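Local coordinates for DisA protein (Sorangium cellulosum, PDB 6CCA) that probably transfers methyl groups to a carbon of the growing polyketide chain, installing a gem-dimethyl group on the disorazol assembly line, at residues Leu315-Asn329 / Met374-Arg386. Numbering follows the deposited sequence.
Sequences LRSTLQSIKRLLKAN and MWKGLLEEEGFRR
Arg316 reaches from helix 315-325 to the C-terminal end of helix 372-381. Its CB and CG lie against the carboxylate of Glu382, and CG also meets Leu378 CD1. CD stays beside Glu382 OE2. The chain runs extended from CG to NE, which carries the guanidinium past Glu382 to Glu381. Leu378 CD1 sits over the centre of one guanidinium face, 3.4 Å from Arg316 CZ. At the edge, NH1 and NH2 grip the same oxygen, with Arg316 NH2 2.7 Å from Glu381 OE1. The guanidinium and this carboxylate are nearly coplanar, 12° apart. Arg316 NH1 also bonds the anti lone pair of Glu382 OE2 at 2.7 Å, but here the planes are turned by 69°. Glu362 gives NH2 a further salt bridge.

Glu382 bends at chi2, and Glu382 OE1, its other oxygen, accepts Gln320 NE2 at 2.8 Å. The Lys323 chain passes over one face of the Phe384 ring, with Lys323 CG 3.5 Å from Phe384 CZ. Lys323 NZ then bonds Glu382 O at 2.8 Å, in the carbonyl plane, while Val412 O and Asp410 also hold this ammonium. Toward the sheet, Leu319 CD1 touches Leu378 CD2, and Leu319 CD2 meets Leu379 CD2 at 3.9 Å. Leu319 and Leu379 both pack on Leu332 of strand 330-337.

Gly383, with positive phi, is the C-prime residue of a Schellman motif: Phe384 N bonds Leu379 O, and Gly383 N bonds Glu380 O. Helix segments 315-325 and 374-381 cross at -59° on one face of the central mixed sheet, consistent with the alpha/beta fold of a class I methyltransferase.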
loop_
_atom_site.group_PDB
_atom_site.type_symbol
_atom_site.label_atom_id
_atom_site.label_comp_id
_atom_site.label_asym_id
_atom_site.label_seq_id
_atom_site.Cartn_x
_atom_site.Cartn_y
_atom_site.Cartn_z
ATOM N N LEU A 315 -9.143 -1.996 -11.482
ATOM C CA LEU A 315 -7.756 -2.415 -11.531
ATOM C C LEU A 315 -7.317 -2.832 -12.934
ATOM O O LEU A 315 -6.245 -2.447 -13.382
ATOM C CB LEU A 315 -7.507 -3.499 -10.457
ATOM C CG LEU A 315 -6.049 -3.792 -10.086
ATOM C CD1 LEU A 315 -5.315 -2.464 -9.781
ATOM C CD2 LEU A 315 -5.969 -4.781 -8.924
ATOM N N ARG A 316 -8.138 -3.629 -13.610
ATOM C CA ARG A 316 -7.800 -4.118 -14.943
ATOM C C ARG A 316 -7.585 -2.967 -15.921
ATOM O O ARG A 316 -6.676 -3.001 -16.750
ATOM C CB ARG A 316 -8.893 -5.054 -15.464
ATOM C CG ARG A 316 -8.916 -6.417 -14.790
ATOM C CD ARG A 316 -9.987 -7.311 -15.392
ATOM N NE ARG A 316 -10.234 -8.495 -14.575
ATOM C CZ ARG A 316 -9.553 -9.632 -14.684
ATOM N NH1 ARG A 316 -8.581 -9.743 -15.578
ATOM N NH2 ARG A 316 -9.846 -10.660 -13.897
ATOM N N SER A 317 -8.434 -1.951 -15.814
ATOM C CA SER A 317 -8.369 -0.813 -16.656
ATOM C C SER A 317 -7.076 0.002 -16.359
ATOM O O SER A 317 -6.418 0.527 -17.236
ATOM C CB SER A 317 -9.629 0.039 -16.359
ATOM O OG SER A 317 -9.577 1.220 -17.067
ATOM N N THR A 318 -6.760 0.129 -15.079
ATOM C CA THR A 318 -5.581 0.844 -14.671
ATOM C C THR A 318 -4.324 0.134 -15.163
ATOM O O THR A 318 -3.420 0.774 -15.680
ATOM C CB THR A 318 -5.611 1.012 -13.141
ATOM O OG1 THR A 318 -6.637 1.946 -12.792
ATOM C CG2 THR A 318 -4.276 1.525 -12.577
ATOM N N LEU A 319 -4.318 -1.189 -15.094
ATOM C CA LEU A 319 -3.225 -1.973 -15.616
ATOM C C LEU A 319 -3.048 -1.830 -17.129
ATOM O O LEU A 319 -1.912 -1.797 -17.611
ATOM C CB LEU A 319 -3.372 -3.442 -15.275
ATOM C CG LEU A 319 -3.251 -3.729 -13.773
ATOM C CD1 LEU A 319 -3.643 -5.184 -13.505
ATOM C CD2 LEU A 319 -1.843 -3.439 -13.239
ATOM N N GLN A 320 -4.165 -1.708 -17.857
ATOM C CA GLN A 320 -4.097 -1.552 -19.303
ATOM C C GLN A 320 -3.562 -0.186 -19.617
ATOM O O GLN A 320 -2.819 -0.052 -20.581
ATOM C CB GLN A 320 -5.470 -1.827 -19.975
ATOM C CG GLN A 320 -5.829 -3.304 -19.974
ATOM C CD GLN A 320 -4.845 -4.159 -20.759
ATOM O OE1 GLN A 320 -4.351 -3.747 -21.844
ATOM N NE2 GLN A 320 -4.543 -5.318 -20.250
ATOM N N SER A 321 -3.844 0.833 -18.799
ATOM C CA SER A 321 -3.264 2.143 -19.096
ATOM C C SER A 321 -1.776 2.124 -18.848
ATOM O O SER A 321 -1.020 2.758 -19.552
ATOM C CB SER A 321 -3.833 3.293 -18.266
ATOM O OG SER A 321 -5.162 3.445 -18.543
ATOM N N ILE A 322 -1.373 1.407 -17.793
ATOM C CA ILE A 322 0.084 1.189 -17.533
ATOM C C ILE A 322 0.777 0.516 -18.745
ATOM O O ILE A 322 1.856 0.942 -19.163
ATOM C CB ILE A 322 0.268 0.396 -16.241
ATOM C CG1 ILE A 322 -0.084 1.337 -15.096
ATOM C CG2 ILE A 322 1.693 -0.094 -16.060
ATOM C CD1 ILE A 322 -0.130 0.644 -13.720
ATOM N N LYS A 323 0.128 -0.505 -19.297
ATOM C CA LYS A 323 0.614 -1.184 -20.503
ATOM C C LYS A 323 0.719 -0.268 -21.717
ATOM O O LYS A 323 1.634 -0.411 -22.493
ATOM C CB LYS A 323 -0.242 -2.416 -20.830
ATOM C CG LYS A 323 -0.020 -3.517 -19.855
ATOM C CD LYS A 323 -0.666 -4.804 -20.279
ATOM C CE LYS A 323 0.217 -5.630 -21.195
ATOM N NZ LYS A 323 -0.628 -6.662 -21.858
ATOM N N ARG A 324 -0.154 0.710 -21.821
ATOM C CA ARG A 324 -0.094 1.705 -22.905
ATOM C C ARG A 324 1.138 2.556 -22.744
ATOM O O ARG A 324 1.816 2.811 -23.715
ATOM C CB ARG A 324 -1.362 2.592 -22.886
ATOM C CG ARG A 324 -1.390 3.699 -23.943
ATOM C CD ARG A 324 -2.825 4.191 -24.195
ATOM N NE ARG A 324 -3.677 3.048 -24.586
ATOM C CZ ARG A 324 -3.590 2.413 -25.770
ATOM N NH1 ARG A 324 -2.706 2.802 -26.697
ATOM N NH2 ARG A 324 -4.386 1.376 -26.029
ATOM N N LEU A 325 1.424 2.983 -21.507
ATOM C CA LEU A 325 2.563 3.828 -21.210
ATOM C C LEU A 325 3.904 3.082 -21.306
ATOM O O LEU A 325 4.923 3.668 -21.661
ATOM C CB LEU A 325 2.470 4.389 -19.806
ATOM C CG LEU A 325 1.355 5.425 -19.616
ATOM C CD1 LEU A 325 1.001 5.644 -18.173
ATOM C CD2 LEU A 325 1.756 6.753 -20.273
ATOM N N LEU A 326 3.902 1.805 -20.919
ATOM C CA LEU A 326 5.154 1.016 -20.952
ATOM C C LEU A 326 5.542 0.596 -22.369
ATOM O O LEU A 326 4.682 0.239 -23.187
ATOM C CB LEU A 326 4.945 -0.283 -20.167
ATOM C CG LEU A 326 5.107 -0.224 -18.650
ATOM C CD1 LEU A 326 4.730 -1.570 -18.057
ATOM C CD2 LEU A 326 6.526 0.166 -18.237
ATOM N N LYS A 327 6.831 0.590 -22.612
ATOM C CA LYS A 327 7.372 -0.118 -23.777
ATOM C C LYS A 327 7.079 -1.594 -23.658
ATOM O O LYS A 327 6.933 -2.149 -22.574
ATOM C CB LYS A 327 8.879 0.069 -23.800
ATOM C CG LYS A 327 9.261 1.504 -24.131
ATOM C CD LYS A 327 10.739 1.742 -24.093
ATOM C CE LYS A 327 11.001 3.247 -24.285
ATOM N NZ LYS A 327 12.442 3.426 -23.962
ATOM N N ALA A 328 6.998 -2.249 -24.811
ATOM C CA ALA A 328 7.049 -3.685 -24.825
ATOM C C ALA A 328 8.245 -4.159 -24.040
ATOM O O ALA A 328 9.352 -3.625 -24.165
ATOM C CB ALA A 328 7.103 -4.174 -26.307
ATOM N N ASN A 329 8.058 -5.239 -23.260
ATOM C CA ASN A 329 9.082 -5.747 -22.334
ATOM C C ASN A 329 9.610 -4.698 -21.301
ATOM O O ASN A 329 10.716 -4.861 -20.731
ATOM C CB ASN A 329 10.303 -6.211 -23.109
ATOM C CG ASN A 329 9.950 -7.319 -24.093
ATOM O OD1 ASN A 329 9.074 -8.098 -23.793
ATOM N ND2 ASN A 329 10.621 -7.383 -25.255
ATOM N N MET A 374 -2.984 -13.545 -5.944
ATOM C CA MET A 374 -3.976 -12.763 -6.690
ATOM C C MET A 374 -3.368 -11.737 -7.672
ATOM O O MET A 374 -3.820 -11.614 -8.806
ATOM C CB MET A 374 -4.967 -12.043 -5.774
ATOM C CG MET A 374 -5.904 -12.988 -4.969
ATOM S SD MET A 374 -6.626 -12.128 -3.531
ATOM C CE MET A 374 -7.870 -11.157 -4.271
ATOM N N TRP A 375 -2.327 -11.043 -7.255
ATOM C CA TRP A 375 -1.629 -10.122 -8.169
ATOM C C TRP A 375 -0.983 -10.884 -9.336
ATOM O O TRP A 375 -1.085 -10.438 -10.491
ATOM C CB TRP A 375 -0.502 -9.388 -7.429
ATOM C CG TRP A 375 -0.913 -8.118 -6.744
ATOM C CD1 TRP A 375 -0.884 -7.927 -5.400
ATOM C CD2 TRP A 375 -1.333 -6.846 -7.313
ATOM N NE1 TRP A 375 -1.242 -6.638 -5.093
ATOM C CE2 TRP A 375 -1.586 -5.980 -6.233
ATOM C CE3 TRP A 375 -1.573 -6.378 -8.616
ATOM C CZ2 TRP A 375 -2.006 -4.696 -6.393
ATOM C CZ3 TRP A 375 -2.056 -5.102 -8.773
ATOM C CH2 TRP A 375 -2.246 -4.266 -7.648
ATOM N N LYS A 376 -0.420 -12.047 -9.040
ATOM C CA LYS A 376 0.217 -12.882 -10.079
ATOM C C LYS A 376 -0.813 -13.250 -11.121
ATOM O O LYS A 376 -0.623 -12.982 -12.363
ATOM C CB LYS A 376 1.006 -14.058 -9.468
ATOM C CG LYS A 376 1.755 -14.906 -10.489
ATOM C CD LYS A 376 2.522 -16.044 -9.882
ATOM C CE LYS A 376 3.390 -16.733 -10.944
ATOM N NZ LYS A 376 2.541 -17.429 -11.872
ATOM N N GLY A 377 -1.932 -13.811 -10.682
ATOM C CA GLY A 377 -3.002 -14.247 -11.618
ATOM C C GLY A 377 -3.598 -13.110 -12.373
ATOM O O GLY A 377 -3.787 -13.155 -13.605
ATOM N N LEU A 378 -3.860 -12.012 -11.688
ATOM C CA LEU A 378 -4.402 -10.885 -12.410
ATOM C C LEU A 378 -3.450 -10.258 -13.468
ATOM O O LEU A 378 -3.918 -9.882 -14.579
ATOM C CB LEU A 378 -4.867 -9.772 -11.453
ATOM C CG LEU A 378 -5.528 -8.511 -12.034
ATOM C CD1 LEU A 378 -6.821 -8.791 -12.755
ATOM C CD2 LEU A 378 -5.755 -7.431 -10.986
ATOM N N LEU A 379 -2.185 -10.098 -13.116
ATOM C CA LEU A 379 -1.247 -9.429 -14.011
ATOM C C LEU A 379 -1.106 -10.369 -15.246
ATOM O O LEU A 379 -1.004 -9.868 -16.389
ATOM C CB LEU A 379 0.095 -9.278 -13.349
ATOM C CG LEU A 379 0.065 -8.149 -12.301
ATOM C CD1 LEU A 379 1.182 -8.259 -11.325
ATOM C CD2 LEU A 379 0.108 -6.753 -13.004
ATOM N N GLU A 380 -0.990 -11.676 -14.973
ATOM C CA GLU A 380 -0.985 -12.666 -16.131
ATOM C C GLU A 380 -2.183 -12.545 -17.037
ATOM O O GLU A 380 -2.031 -12.504 -18.281
ATOM C CB GLU A 380 -0.829 -14.096 -15.602
ATOM C CG GLU A 380 0.567 -14.345 -15.133
ATOM C CD GLU A 380 0.754 -15.647 -14.359
ATOM O OE1 GLU A 380 -0.258 -16.271 -14.058
ATOM O OE2 GLU A 380 1.912 -16.014 -14.059
ATOM N N GLU A 381 -3.382 -12.454 -16.478
ATOM C CA GLU A 381 -4.570 -12.273 -17.289
ATOM C C GLU A 381 -4.546 -11.036 -18.099
ATOM O O GLU A 381 -5.159 -10.986 -19.149
ATOM C CB GLU A 381 -5.845 -12.225 -16.452
ATOM C CG GLU A 381 -6.230 -13.559 -15.892
ATOM C CD GLU A 381 -7.282 -13.458 -14.806
ATOM O OE1 GLU A 381 -8.088 -12.513 -14.769
ATOM O OE2 GLU A 381 -7.291 -14.358 -13.991
ATOM N N GLU A 382 -3.925 -9.977 -17.585
ATOM C CA GLU A 382 -3.842 -8.710 -18.287
ATOM C C GLU A 382 -2.680 -8.636 -19.252
ATOM O O GLU A 382 -2.374 -7.569 -19.805
ATOM C CB GLU A 382 -3.814 -7.540 -17.256
ATOM C CG GLU A 382 -5.157 -7.372 -16.505
ATOM C CD GLU A 382 -6.358 -7.214 -17.447
ATOM O OE1 GLU A 382 -6.325 -6.309 -18.295
ATOM O OE2 GLU A 382 -7.307 -8.018 -17.296
ATOM N N GLY A 383 -1.980 -9.754 -19.421
ATOM C CA GLY A 383 -0.923 -9.837 -20.417
ATOM C C GLY A 383 0.470 -9.409 -20.001
ATOM O O GLY A 383 1.263 -9.012 -20.845
ATOM N N PHE A 384 0.784 -9.495 -18.701
ATOM C CA PHE A 384 2.141 -9.441 -18.308
ATOM C C PHE A 384 2.679 -10.861 -18.258
ATOM O O PHE A 384 1.873 -11.772 -18.030
ATOM C CB PHE A 384 2.271 -8.774 -16.898
ATOM C CG PHE A 384 1.924 -7.317 -16.886
ATOM C CD1 PHE A 384 0.602 -6.894 -16.750
ATOM C CD2 PHE A 384 2.917 -6.324 -16.953
ATOM C CE1 PHE A 384 0.261 -5.525 -16.725
ATOM C CE2 PHE A 384 2.581 -4.957 -16.917
ATOM C CZ PHE A 384 1.240 -4.557 -16.797
ATOM N N ARG A 385 3.990 -11.015 -18.377
ATOM C CA ARG A 385 4.712 -12.285 -18.255
ATOM C C ARG A 385 5.814 -12.247 -17.212
ATOM O O ARG A 385 6.162 -11.214 -16.741
ATOM C CB ARG A 385 5.381 -12.650 -19.580
ATOM C CG ARG A 385 4.672 -12.123 -20.773
ATOM C CD ARG A 385 5.305 -12.505 -22.058
ATOM N NE ARG A 385 6.412 -11.605 -22.314
ATOM C CZ ARG A 385 6.671 -11.066 -23.478
ATOM N NH1 ARG A 385 5.876 -11.284 -24.493
ATOM N NH2 ARG A 385 7.739 -10.320 -23.602
ATOM N N ARG A 386 6.375 -13.400 -16.896
ATOM C CA ARG A 386 7.444 -13.514 -15.939
ATOM C C ARG A 386 7.037 -12.898 -14.609
ATOM O O ARG A 386 7.855 -12.481 -13.875
ATOM C CB ARG A 386 8.693 -12.807 -16.448
ATOM C CG ARG A 386 9.764 -13.661 -17.048
ATOM C CD ARG A 386 9.834 -13.278 -18.518
ATOM N NE ARG A 386 9.390 -14.354 -19.282
ATOM C CZ ARG A 386 9.203 -14.398 -20.582
ATOM N NH1 ARG A 386 9.358 -13.369 -21.388
ATOM N NH2 ARG A 386 8.824 -15.528 -21.055
#